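PDB 5DLL: aminopeptidase N from Francisella tularensis subsp. tularensis, which probably breaks down intracellular peptides by releasing their N-terminal amino acids, acting as a zinc-dependent aminopeptidase of the M1 family. Local coordinates for residues 62-67 and 142-147; 115-120 and 137-142; 456-461 and 542-547; 495-500 and 535-540. One frame throughout, in Å; residues are numbered along the deposited sequence.

The four contacts form two nested pairs in two domains of the chain. Interactions 1 and 2 lie in the strand-rich N-terminal domain, their centres about 12 Å apart, and share Tyr142; interaction 2 falls within the loop that interaction 1 closes. Further along the chain, interaction 4 is nested in the same way within interaction 3 in the Ig-like domain, again with centres about 12 Å apart, and Phe537 of interaction 4 packs on Ile460 and Val546 of interaction 3. Between the two pairs, centres are about 43 to 48 Å apart, and the sequence separating them includes the M1 peptidase domain that holds the zinc. The contacts thus lie in domains that flank the catalytic one in sequence.

Interaction 1: 62-67 and 142-147; sequences LVLDGV and YYLDRP
Asp65 and Tyr143 grip each other twice through their backbones: Asp65 N donates to Tyr143 O over 2.7 Å, and Tyr143 N returns a bond to Asp65 O at 2.9 Å. The side chain of Asp65 adds a third link. With CG anti to its carbonyl carbon (chi1 -59°), the carboxylate passes beside Tyr143 O, and OD2 uses its anti lone pair to accept from Asp145 N at 3.2 Å. Aspartate suits this place because its short side chain can receive the N-H of an inverse gamma turn centred on Asp145. This is a single antiparallel bridge at the outer edge of strand 62-65, whose other edge pairs with strand 92-95 in a small antiparallel sheet of the M1 N-terminal domain; the end-to-end directions of 63-66 and 142-145 differ by 102°, and the loop leaves after one pair. On one flank the Tyr142 ring lies obliquely by Gly66, CD1 coming to 3.5 Å from its CA, an approach that a residue without a side chain permits. A water joins the phenol to the strand end, 2.9 Å from Tyr142 OH and 2.7 Å from Gly66 O. The branched leucines fill the apolar flank, Leu64 CD2 resting 4.2 Å from Leu144 CG, while Leu144 CD2 reaches Val63 O. Farther out, Asp145 OD2 forms a salt bridge with Arg138 NE, and a long, weak ion pair runs from Asp65 OD2 to Arg138 NH2, which probably eases the closeness of two carboxylates. Tyr143 points away from the strand, and its OH is hydrogen-bonded to Thr31 OG1.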
# COMPACT_ATOMS: atom_id res chain seq x y z
N LEU A 62 8.52 -0.87 38.90
CA LEU A 62 8.12 -1.55 37.67
C LEU A 62 6.67 -1.18 37.35
O LEU A 62 5.79 -1.32 38.19
CB LEU A 62 8.26 -3.06 37.83
CG LEU A 62 8.10 -3.93 36.57
CD1 LEU A 62 9.29 -3.75 35.63
CD2 LEU A 62 7.93 -5.39 36.95
N VAL A 63 6.44 -0.71 36.12
CA VAL A 63 5.09 -0.36 35.67
C VAL A 63 4.73 -1.23 34.45
O VAL A 63 5.05 -0.88 33.32
CB VAL A 63 4.98 1.14 35.30
CG1 VAL A 63 3.56 1.49 34.88
CG2 VAL A 63 5.43 2.01 36.47
N LEU A 64 4.07 -2.35 34.70
CA LEU A 64 3.61 -3.23 33.63
C LEU A 64 2.26 -2.78 33.07
O LEU A 64 1.39 -2.35 33.82
CB LEU A 64 3.49 -4.67 34.14
CG LEU A 64 4.82 -5.33 34.53
CD1 LEU A 64 4.56 -6.58 35.36
CD2 LEU A 64 5.65 -5.66 33.31
N ASP A 65 2.11 -2.89 31.76
CA ASP A 65 0.84 -2.61 31.08
C ASP A 65 -0.02 -3.88 31.07
O ASP A 65 0.48 -4.98 30.83
CB ASP A 65 1.09 -2.16 29.64
CG ASP A 65 1.96 -0.90 29.55
OD1 ASP A 65 1.50 0.17 30.01
OD2 ASP A 65 3.08 -0.99 29.01
N GLY A 66 -1.32 -3.72 31.33
CA GLY A 66 -2.25 -4.85 31.33
C GLY A 66 -3.69 -4.39 31.36
O GLY A 66 -4.06 -3.54 32.16
N VAL A 67 -4.52 -4.95 30.48
CA VAL A 67 -5.88 -4.46 30.27
C VAL A 67 -6.87 -5.61 30.16
O VAL A 67 -6.66 -6.55 29.39
CB VAL A 67 -5.95 -3.57 29.01
CG1 VAL A 67 -7.38 -3.14 28.71
CG2 VAL A 67 -5.05 -2.35 29.17
N TYR A 142 0.29 -9.29 31.56
CA TYR A 142 0.95 -8.05 31.98
C TYR A 142 2.36 -7.99 31.42
O TYR A 142 3.16 -8.89 31.66
CB TYR A 142 0.99 -7.93 33.50
CG TYR A 142 -0.33 -7.54 34.14
CD1 TYR A 142 -0.74 -6.21 34.21
CD2 TYR A 142 -1.17 -8.51 34.70
CE1 TYR A 142 -1.94 -5.85 34.80
CE2 TYR A 142 -2.38 -8.15 35.30
CZ TYR A 142 -2.75 -6.83 35.34
OH TYR A 142 -3.95 -6.47 35.93
N TYR A 143 2.66 -6.93 30.68
CA TYR A 143 3.93 -6.80 29.96
C TYR A 143 4.37 -5.33 29.87
O TYR A 143 3.61 -4.42 30.20
CB TYR A 143 3.75 -7.37 28.55
CG TYR A 143 5.03 -7.90 27.94
CD1 TYR A 143 5.59 -9.09 28.40
CD2 TYR A 143 5.67 -7.22 26.91
CE1 TYR A 143 6.76 -9.58 27.85
CE2 TYR A 143 6.85 -7.70 26.36
CZ TYR A 143 7.38 -8.89 26.83
OH TYR A 143 8.55 -9.39 26.30
N LEU A 144 5.61 -5.11 29.44
CA LEU A 144 6.04 -3.78 28.99
C LEU A 144 5.72 -3.65 27.50
O LEU A 144 6.57 -3.86 26.64
CB LEU A 144 7.54 -3.57 29.25
CG LEU A 144 7.94 -3.35 30.71
CD1 LEU A 144 9.45 -3.50 30.86
CD2 LEU A 144 7.48 -1.99 31.22
N ASP A 145 4.46 -3.31 27.22
CA ASP A 145 3.92 -3.36 25.87
C ASP A 145 4.37 -2.15 25.05
O ASP A 145 3.57 -1.26 24.70
CB ASP A 145 2.39 -3.48 25.95
CG ASP A 145 1.75 -3.74 24.60
OD1 ASP A 145 2.47 -3.77 23.57
OD2 ASP A 145 0.52 -3.90 24.57
N ARG A 146 5.66 -2.14 24.74
CA ARG A 146 6.29 -1.08 23.96
C ARG A 146 7.38 -1.72 23.11
O ARG A 146 8.01 -2.69 23.54
CB ARG A 146 6.87 0.00 24.87
CG ARG A 146 7.83 -0.52 25.93
CD ARG A 146 8.16 0.54 26.96
NE ARG A 146 9.04 1.59 26.44
CZ ARG A 146 9.42 2.66 27.13
NH1 ARG A 146 9.00 2.86 28.38
NH2 ARG A 146 10.22 3.56 26.57
N PRO A 147 7.61 -1.19 21.90
CA PRO A 147 8.46 -1.88 20.94
C PRO A 147 9.97 -1.86 21.25
O PRO A 147 10.70 -2.65 20.67
CB PRO A 147 8.16 -1.15 19.62
CG PRO A 147 7.77 0.23 20.03
CD PRO A 147 7.10 0.09 21.37
O HOH W 1 -4.86 -4.08 34.66

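Interaction 2: 115-120 and 137-142; sequences NTSLEG and FRKITY. With NA (sodium ion), chain R.
The carboxylate of Glu119 meets the ammonium of Lys139 through OE1 alone, and NZ stands out of the carboxylate plane. This is a salt bridge with a weak hydrogen bond, Glu119 OE1 to Lys139 NZ 3.3 Å. The Asn115 amide uses both its polar ends. Its OD1 is met nearly along the C=O axis by Ser117 N at 2.8 Å, while Ser117 OG donates to the same oxygen from a little off the plane; on the nitrogen side, Asn115 ND2 donates to Glu119 O, which sits 27° out of the amide plane, and is also hydrogen-bonded to Leu121 O. Doubly held, OD1 fixes the Ser117 hydroxyl, and that oxygen in turn receives a second weak bond from Lys139 NZ at 3.0 Å. A long lysine suits the task: its chain runs extended from CG to NZ, each of the last three torsions near 180°, and so spans the gap from one loop to the other, its shaft crossing the glutamate at a slant. Nearer the backbones, Gly120 takes a positive phi of 55°, easy for a residue without CB, and the missing side chain spares crowding against Lys139 CB. Gly120 CA packs 3.7 Å from Ile140 CG1, and the buried Ile140 also touches Phe35 of strand 26-36. Nearby, the Phe137 ring makes edge-to-face stacks with Tyr143 and Phe199. The arrangement combines an Asx turn at Asn115 with a loop that runs on to the sodium site, where Thr141 OG1 binds the ion together with Thr106 OG1 and Val44 O.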
# COMPACT_ATOMS: atom_id res chain seq x y z
N ASN A 115 -14.16 -11.00 23.67
CA ASN A 115 -13.36 -9.95 23.04
C ASN A 115 -13.86 -9.62 21.63
O ASN A 115 -13.74 -10.44 20.71
CB ASN A 115 -11.89 -10.37 22.99
CG ASN A 115 -10.97 -9.27 22.45
OD1 ASN A 115 -11.42 -8.27 21.89
ND2 ASN A 115 -9.68 -9.47 22.62
N THR A 116 -14.40 -8.41 21.47
CA THR A 116 -14.84 -7.90 20.18
C THR A 116 -14.01 -6.70 19.71
O THR A 116 -14.36 -6.03 18.74
CB THR A 116 -16.33 -7.50 20.23
OG1 THR A 116 -16.53 -6.55 21.28
CG2 THR A 116 -17.22 -8.72 20.48
N SER A 117 -12.89 -6.44 20.41
CA SER A 117 -12.01 -5.31 20.08
C SER A 117 -11.04 -5.62 18.93
O SER A 117 -10.39 -4.70 18.41
CB SER A 117 -11.21 -4.90 21.31
OG SER A 117 -10.16 -5.82 21.58
N LEU A 118 -10.91 -6.89 18.56
CA LEU A 118 -10.02 -7.35 17.49
C LEU A 118 -8.54 -7.12 17.83
O LEU A 118 -7.72 -6.89 16.94
CB LEU A 118 -10.39 -6.70 16.15
CG LEU A 118 -11.85 -6.90 15.70
CD1 LEU A 118 -12.17 -6.01 14.50
CD2 LEU A 118 -12.14 -8.36 15.38
N GLU A 119 -8.23 -7.19 19.12
CA GLU A 119 -6.86 -7.13 19.62
C GLU A 119 -6.70 -8.22 20.67
O GLU A 119 -7.68 -8.87 21.04
CB GLU A 119 -6.59 -5.78 20.28
CG GLU A 119 -6.67 -4.58 19.36
CD GLU A 119 -6.14 -3.33 20.04
OE1 GLU A 119 -6.31 -3.20 21.27
OE2 GLU A 119 -5.56 -2.48 19.33
N GLY A 120 -5.48 -8.41 21.16
CA GLY A 120 -5.20 -9.48 22.11
C GLY A 120 -5.63 -10.82 21.57
O GLY A 120 -5.60 -11.04 20.36
N PHE A 137 -1.01 -6.69 23.02
CA PHE A 137 -0.43 -7.76 23.84
C PHE A 137 -0.76 -7.58 25.32
O PHE A 137 -0.94 -8.56 26.03
CB PHE A 137 1.09 -7.86 23.66
CG PHE A 137 1.70 -9.04 24.37
CD1 PHE A 137 1.50 -10.33 23.89
CD2 PHE A 137 2.46 -8.87 25.52
CE1 PHE A 137 2.05 -11.42 24.53
CE2 PHE A 137 3.01 -9.96 26.16
CZ PHE A 137 2.81 -11.24 25.67
N ARG A 138 -0.83 -6.32 25.77
CA ARG A 138 -1.23 -6.02 27.15
C ARG A 138 -2.61 -6.59 27.53
O ARG A 138 -2.86 -6.82 28.70
CB ARG A 138 -1.19 -4.51 27.41
CG ARG A 138 -2.22 -3.70 26.64
CD ARG A 138 -2.04 -2.21 26.88
NE ARG A 138 -0.76 -1.72 26.36
CZ ARG A 138 -0.31 -0.47 26.49
NH1 ARG A 138 -1.03 0.44 27.12
NH2 ARG A 138 0.87 -0.14 25.98
N LYS A 139 -3.47 -6.82 26.53
CA LYS A 139 -4.75 -7.50 26.74
C LYS A 139 -4.65 -9.04 26.82
O LYS A 139 -5.67 -9.73 26.73
CB LYS A 139 -5.75 -7.15 25.63
CG LYS A 139 -6.13 -5.69 25.54
CD LYS A 139 -7.32 -5.52 24.60
CE LYS A 139 -7.65 -4.06 24.35
NZ LYS A 139 -8.79 -3.91 23.39
N ILE A 140 -3.44 -9.58 26.97
CA ILE A 140 -3.23 -11.02 27.06
C ILE A 140 -2.59 -11.38 28.40
O ILE A 140 -3.07 -12.26 29.10
CB ILE A 140 -2.38 -11.55 25.89
CG1 ILE A 140 -3.09 -11.27 24.57
CG2 ILE A 140 -2.10 -13.04 26.05
CD1 ILE A 140 -2.29 -11.61 23.33
N THR A 141 -1.49 -10.71 28.73
CA THR A 141 -0.91 -10.78 30.07
C THR A 141 -0.19 -9.47 30.33
O THR A 141 -0.09 -8.63 29.44
CB THR A 141 0.02 -12.02 30.25
OG1 THR A 141 0.16 -12.34 31.64
CG2 THR A 141 1.39 -11.78 29.62
N TYR A 142 0.29 -9.29 31.56
CA TYR A 142 0.95 -8.05 31.98
C TYR A 142 2.36 -7.99 31.42
O TYR A 142 3.16 -8.89 31.66
CB TYR A 142 0.99 -7.93 33.50
CG TYR A 142 -0.33 -7.54 34.14
CD1 TYR A 142 -0.74 -6.21 34.21
CD2 TYR A 142 -1.17 -8.51 34.70
CE1 TYR A 142 -1.94 -5.85 34.80
CE2 TYR A 142 -2.38 -8.15 35.30
CZ TYR A 142 -2.75 -6.83 35.34
OH TYR A 142 -3.95 -6.47 35.93
NA NA R . 0.29 -14.19 33.24

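Interaction 3: 456-461 and 542-547; sequences GTPNIK and APVKVE
Lys545 and Asn459 are partners in a short parallel beta pairing at the edge of a mixed sheet in the Ig-like domain, where strand 545-547 flanks strand 459-467. The lysine side chain lies alongside the asparagine, both pointing the same way. Its CB is 3.5 Å from Asn459 OD1; CG touches Thr457 CG2, which comes in at about a right angle; CD returns to Asn459 OD1 at 3.4 Å; the turn at chi3 keeps CE near that oxygen, and the bend at chi4 then sets the direction of NZ. The long aliphatic shaft can lie against Asn459 and also touch Phe365 of helix 349-369. Between the backbones three bonds pass in the staggered order of parallel strands: Lys545 N to Pro458 O at 3.0 Å, Ile460 N to Lys545 O at 2.8 Å, and Glu547 N to Ile460 O at 2.7 Å. Proline lacks an N-H but still offers its carbonyl, so Pro458 can open the pairing. Further along, Lys461 NZ and Glu547 OE2 stay 5.5 Å apart, too far for a salt bridge, though the charges probably attract weakly. Ile460 and Val546 are on the face away from Asn459 and Lys545, and with Val544, just before the strand, they touch Phe537. Where the pairing starts, Pro458 CB meets Val544 CG1 at 3.9 Å, and Ile460 CG1, placed anti to its carbonyl carbon (chi1 -47°), touches Val544 CG2 at 3.6 Å.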
# COMPACT_ATOMS: atom_id res chain seq x y z
N GLY A 456 5.25 19.06 4.17
CA GLY A 456 4.92 19.72 2.91
C GLY A 456 5.72 19.28 1.70
O GLY A 456 6.82 18.74 1.82
N THR A 457 5.14 19.53 0.52
CA THR A 457 5.74 19.22 -0.77
C THR A 457 6.63 20.38 -1.22
O THR A 457 6.16 21.52 -1.29
CB THR A 457 4.65 19.02 -1.84
OG1 THR A 457 3.75 17.99 -1.43
CG2 THR A 457 5.26 18.65 -3.19
N PRO A 458 7.91 20.12 -1.52
CA PRO A 458 8.75 21.19 -2.09
C PRO A 458 8.45 21.48 -3.57
O PRO A 458 8.21 20.55 -4.35
CB PRO A 458 10.18 20.67 -1.91
CG PRO A 458 10.09 19.48 -1.01
CD PRO A 458 8.71 18.93 -1.18
N ASN A 459 8.47 22.76 -3.93
CA ASN A 459 8.29 23.20 -5.31
C ASN A 459 9.63 23.58 -5.92
O ASN A 459 10.35 24.42 -5.37
CB ASN A 459 7.35 24.41 -5.36
CG ASN A 459 5.96 24.09 -4.87
OD1 ASN A 459 5.15 23.52 -5.60
ND2 ASN A 459 5.67 24.46 -3.63
N ILE A 460 9.97 22.98 -7.07
CA ILE A 460 11.25 23.25 -7.72
C ILE A 460 11.05 24.13 -8.95
O ILE A 460 10.43 23.72 -9.93
CB ILE A 460 11.96 21.94 -8.14
CG1 ILE A 460 11.95 20.92 -6.99
CG2 ILE A 460 13.38 22.23 -8.60
CD1 ILE A 460 12.62 21.39 -5.72
N LYS A 461 11.59 25.34 -8.88
CA LYS A 461 11.58 26.28 -10.00
C LYS A 461 12.82 26.02 -10.85
O LYS A 461 13.94 26.07 -10.35
CB LYS A 461 11.58 27.71 -9.48
CG LYS A 461 11.46 28.79 -10.55
CD LYS A 461 11.58 30.18 -9.95
CE LYS A 461 11.65 31.26 -11.02
NZ LYS A 461 12.87 31.14 -11.87
N ALA A 542 13.04 12.68 -6.66
CA ALA A 542 12.63 13.34 -5.42
C ALA A 542 11.12 13.62 -5.42
O ALA A 542 10.55 13.92 -6.48
CB ALA A 542 13.40 14.63 -5.23
N PRO A 543 10.45 13.52 -4.25
CA PRO A 543 9.02 13.80 -4.14
C PRO A 543 8.70 15.30 -4.12
O PRO A 543 8.40 15.87 -3.06
CB PRO A 543 8.64 13.12 -2.81
CG PRO A 543 9.87 13.22 -1.99
CD PRO A 543 11.02 13.11 -2.95
N VAL A 544 8.74 15.91 -5.30
CA VAL A 544 8.61 17.36 -5.45
C VAL A 544 7.73 17.73 -6.65
O VAL A 544 7.60 16.94 -7.60
CB VAL A 544 9.99 18.03 -5.62
CG1 VAL A 544 10.86 17.80 -4.40
CG2 VAL A 544 10.70 17.51 -6.87
N LYS A 545 7.13 18.91 -6.60
CA LYS A 545 6.53 19.54 -7.78
C LYS A 545 7.65 20.20 -8.57
O LYS A 545 8.64 20.66 -7.99
CB LYS A 545 5.49 20.60 -7.41
CG LYS A 545 4.23 20.07 -6.73
CD LYS A 545 3.09 21.08 -6.84
CE LYS A 545 2.17 21.05 -5.63
NZ LYS A 545 1.41 19.78 -5.48
N VAL A 546 7.50 20.26 -9.89
CA VAL A 546 8.56 20.76 -10.76
C VAL A 546 8.00 21.77 -11.75
O VAL A 546 7.27 21.41 -12.68
CB VAL A 546 9.24 19.60 -11.52
CG1 VAL A 546 10.35 20.12 -12.42
CG2 VAL A 546 9.79 18.58 -10.53
N GLU A 547 8.34 23.04 -11.53
CA GLU A 547 8.01 24.11 -12.47
C GLU A 547 9.11 24.20 -13.52
O GLU A 547 10.20 24.73 -13.26
CB GLU A 547 7.85 25.45 -11.74
CG GLU A 547 7.53 26.62 -12.66
CD GLU A 547 7.23 27.91 -11.90
OE1 GLU A 547 6.33 27.90 -11.04
OE2 GLU A 547 7.89 28.93 -12.19

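Interaction 4: 495-500 and 535-540; sequences IPVKMG and SLFRDF
Val497 sets CG1 over the centre of the Phe537 ring, 3.8 Å from the centroid and only 9° off the normal, a CH-pi contact. Ile495 CG2 comes to the ring edge and Leu536 CD2 packs on Val497 CG1, so branched and aromatic groups fill this buried side. Gly500 and Ser535, an antiparallel hydrogen-bonded pair (Gly500 N to Ser535 O 3.0 Å), join strands 495-502 and 533-535 in a three-stranded sheet of the Ig-like domain. Beyond it comes a type II turn, Phe537 to Phe540, steadied by a nearly straight bond (176°) from Arg538 N to Lys498 O at 2.8 Å. The Arg538 guanidinium lays one face on the Met499-Gly500 peptide, close because glycine has no side chain; NE donates in its plane to Ser535 OG at 3.0 Å, which Asp562 OD2 also holds. On the partly exposed side the hold is looser: an extended Lys498 crosses the turn to a salt bridge with Asp539, NZ to OD2 3.0 Å. Arg538 NH1 pairs with Glu511 of strand 508-516, across strand 495-502, and NH2 with Asp562, just past helix 552-561, while Pro496 and Phe540 pack against helices 390-423 and 349-369.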
# COMPACT_ATOMS: atom_id res chain seq x y z
N ILE A 495 18.23 17.42 -2.14
CA ILE A 495 17.47 16.88 -3.28
C ILE A 495 18.41 16.22 -4.28
O ILE A 495 19.31 16.88 -4.81
CB ILE A 495 16.67 17.97 -4.05
CG1 ILE A 495 16.11 19.07 -3.13
CG2 ILE A 495 15.55 17.34 -4.87
CD1 ILE A 495 15.07 18.61 -2.14
N PRO A 496 18.21 14.92 -4.56
CA PRO A 496 18.92 14.27 -5.66
C PRO A 496 18.16 14.43 -6.97
O PRO A 496 16.96 14.11 -7.04
CB PRO A 496 18.96 12.80 -5.24
CG PRO A 496 17.74 12.62 -4.41
CD PRO A 496 17.41 13.96 -3.79
N VAL A 497 18.85 14.93 -8.00
CA VAL A 497 18.26 15.13 -9.32
C VAL A 497 18.93 14.20 -10.33
O VAL A 497 20.00 14.51 -10.85
CB VAL A 497 18.42 16.59 -9.79
CG1 VAL A 497 17.47 16.87 -10.95
CG2 VAL A 497 18.18 17.55 -8.64
N LYS A 498 18.29 13.07 -10.59
CA LYS A 498 18.77 12.11 -11.59
C LYS A 498 18.43 12.65 -12.97
O LYS A 498 17.26 12.92 -13.26
CB LYS A 498 18.14 10.73 -11.37
CG LYS A 498 18.78 9.63 -12.20
CD LYS A 498 18.11 8.29 -11.97
CE LYS A 498 18.58 7.28 -13.00
NZ LYS A 498 17.90 5.97 -12.85
N MET A 499 19.44 12.79 -13.82
CA MET A 499 19.28 13.58 -15.04
C MET A 499 20.18 13.15 -16.19
O MET A 499 21.07 12.30 -16.05
CB MET A 499 19.49 15.07 -14.72
CG MET A 499 20.81 15.39 -14.01
SD MET A 499 22.21 15.68 -15.12
CE MET A 499 21.76 17.25 -15.84
N GLY A 500 19.91 13.75 -17.35
CA GLY A 500 20.72 13.58 -18.55
C GLY A 500 20.45 14.72 -19.50
O GLY A 500 19.53 15.51 -19.29
N SER A 535 16.67 16.13 -19.51
CA SER A 535 15.87 15.07 -18.91
C SER A 535 16.10 15.14 -17.40
O SER A 535 17.19 14.84 -16.93
CB SER A 535 16.31 13.71 -19.45
OG SER A 535 15.60 12.66 -18.83
N LEU A 536 15.07 15.54 -16.66
CA LEU A 536 15.22 15.90 -15.24
C LEU A 536 14.31 15.10 -14.31
O LEU A 536 13.18 14.76 -14.67
CB LEU A 536 14.96 17.39 -15.06
CG LEU A 536 16.10 18.31 -15.50
CD1 LEU A 536 15.62 19.76 -15.59
CD2 LEU A 536 17.28 18.19 -14.55
N PHE A 537 14.82 14.82 -13.11
CA PHE A 537 14.12 14.02 -12.11
C PHE A 537 13.66 12.68 -12.69
O PHE A 537 12.47 12.34 -12.67
CB PHE A 537 12.96 14.81 -11.49
CG PHE A 537 13.39 16.07 -10.79
CD1 PHE A 537 13.89 16.01 -9.50
CD2 PHE A 537 13.32 17.30 -11.43
CE1 PHE A 537 14.31 17.17 -8.85
CE2 PHE A 537 13.73 18.46 -10.79
CZ PHE A 537 14.23 18.39 -9.49
N ARG A 538 14.63 11.93 -13.20
CA ARG A 538 14.38 10.63 -13.80
C ARG A 538 13.92 9.63 -12.75
O ARG A 538 14.51 9.54 -11.67
CB ARG A 538 15.65 10.12 -14.47
CG ARG A 538 16.06 10.91 -15.70
CD ARG A 538 17.32 10.32 -16.30
NE ARG A 538 17.55 10.77 -17.67
CZ ARG A 538 18.49 10.27 -18.47
NH1 ARG A 538 19.30 9.30 -18.06
NH2 ARG A 538 18.62 10.75 -19.71
N ASP A 539 12.87 8.87 -13.08
CA ASP A 539 12.23 7.94 -12.14
C ASP A 539 11.67 8.64 -10.89
O ASP A 539 11.57 8.02 -9.82
CB ASP A 539 13.18 6.81 -11.74
CG ASP A 539 13.67 6.01 -12.92
OD1 ASP A 539 12.83 5.41 -13.62
OD2 ASP A 539 14.90 5.98 -13.15
N PHE A 540 11.31 9.92 -11.04
CA PHE A 540 10.78 10.72 -9.93
C PHE A 540 11.76 10.65 -8.76
O PHE A 540 11.44 10.15 -7.68
CB PHE A 540 9.39 10.20 -9.55
CG PHE A 540 8.57 11.17 -8.74
CD1 PHE A 540 8.16 12.38 -9.27
CD2 PHE A 540 8.17 10.84 -7.45
CE1 PHE A 540 7.40 13.26 -8.53
CE2 PHE A 540 7.40 11.71 -6.70
CZ PHE A 540 7.01 12.93 -7.24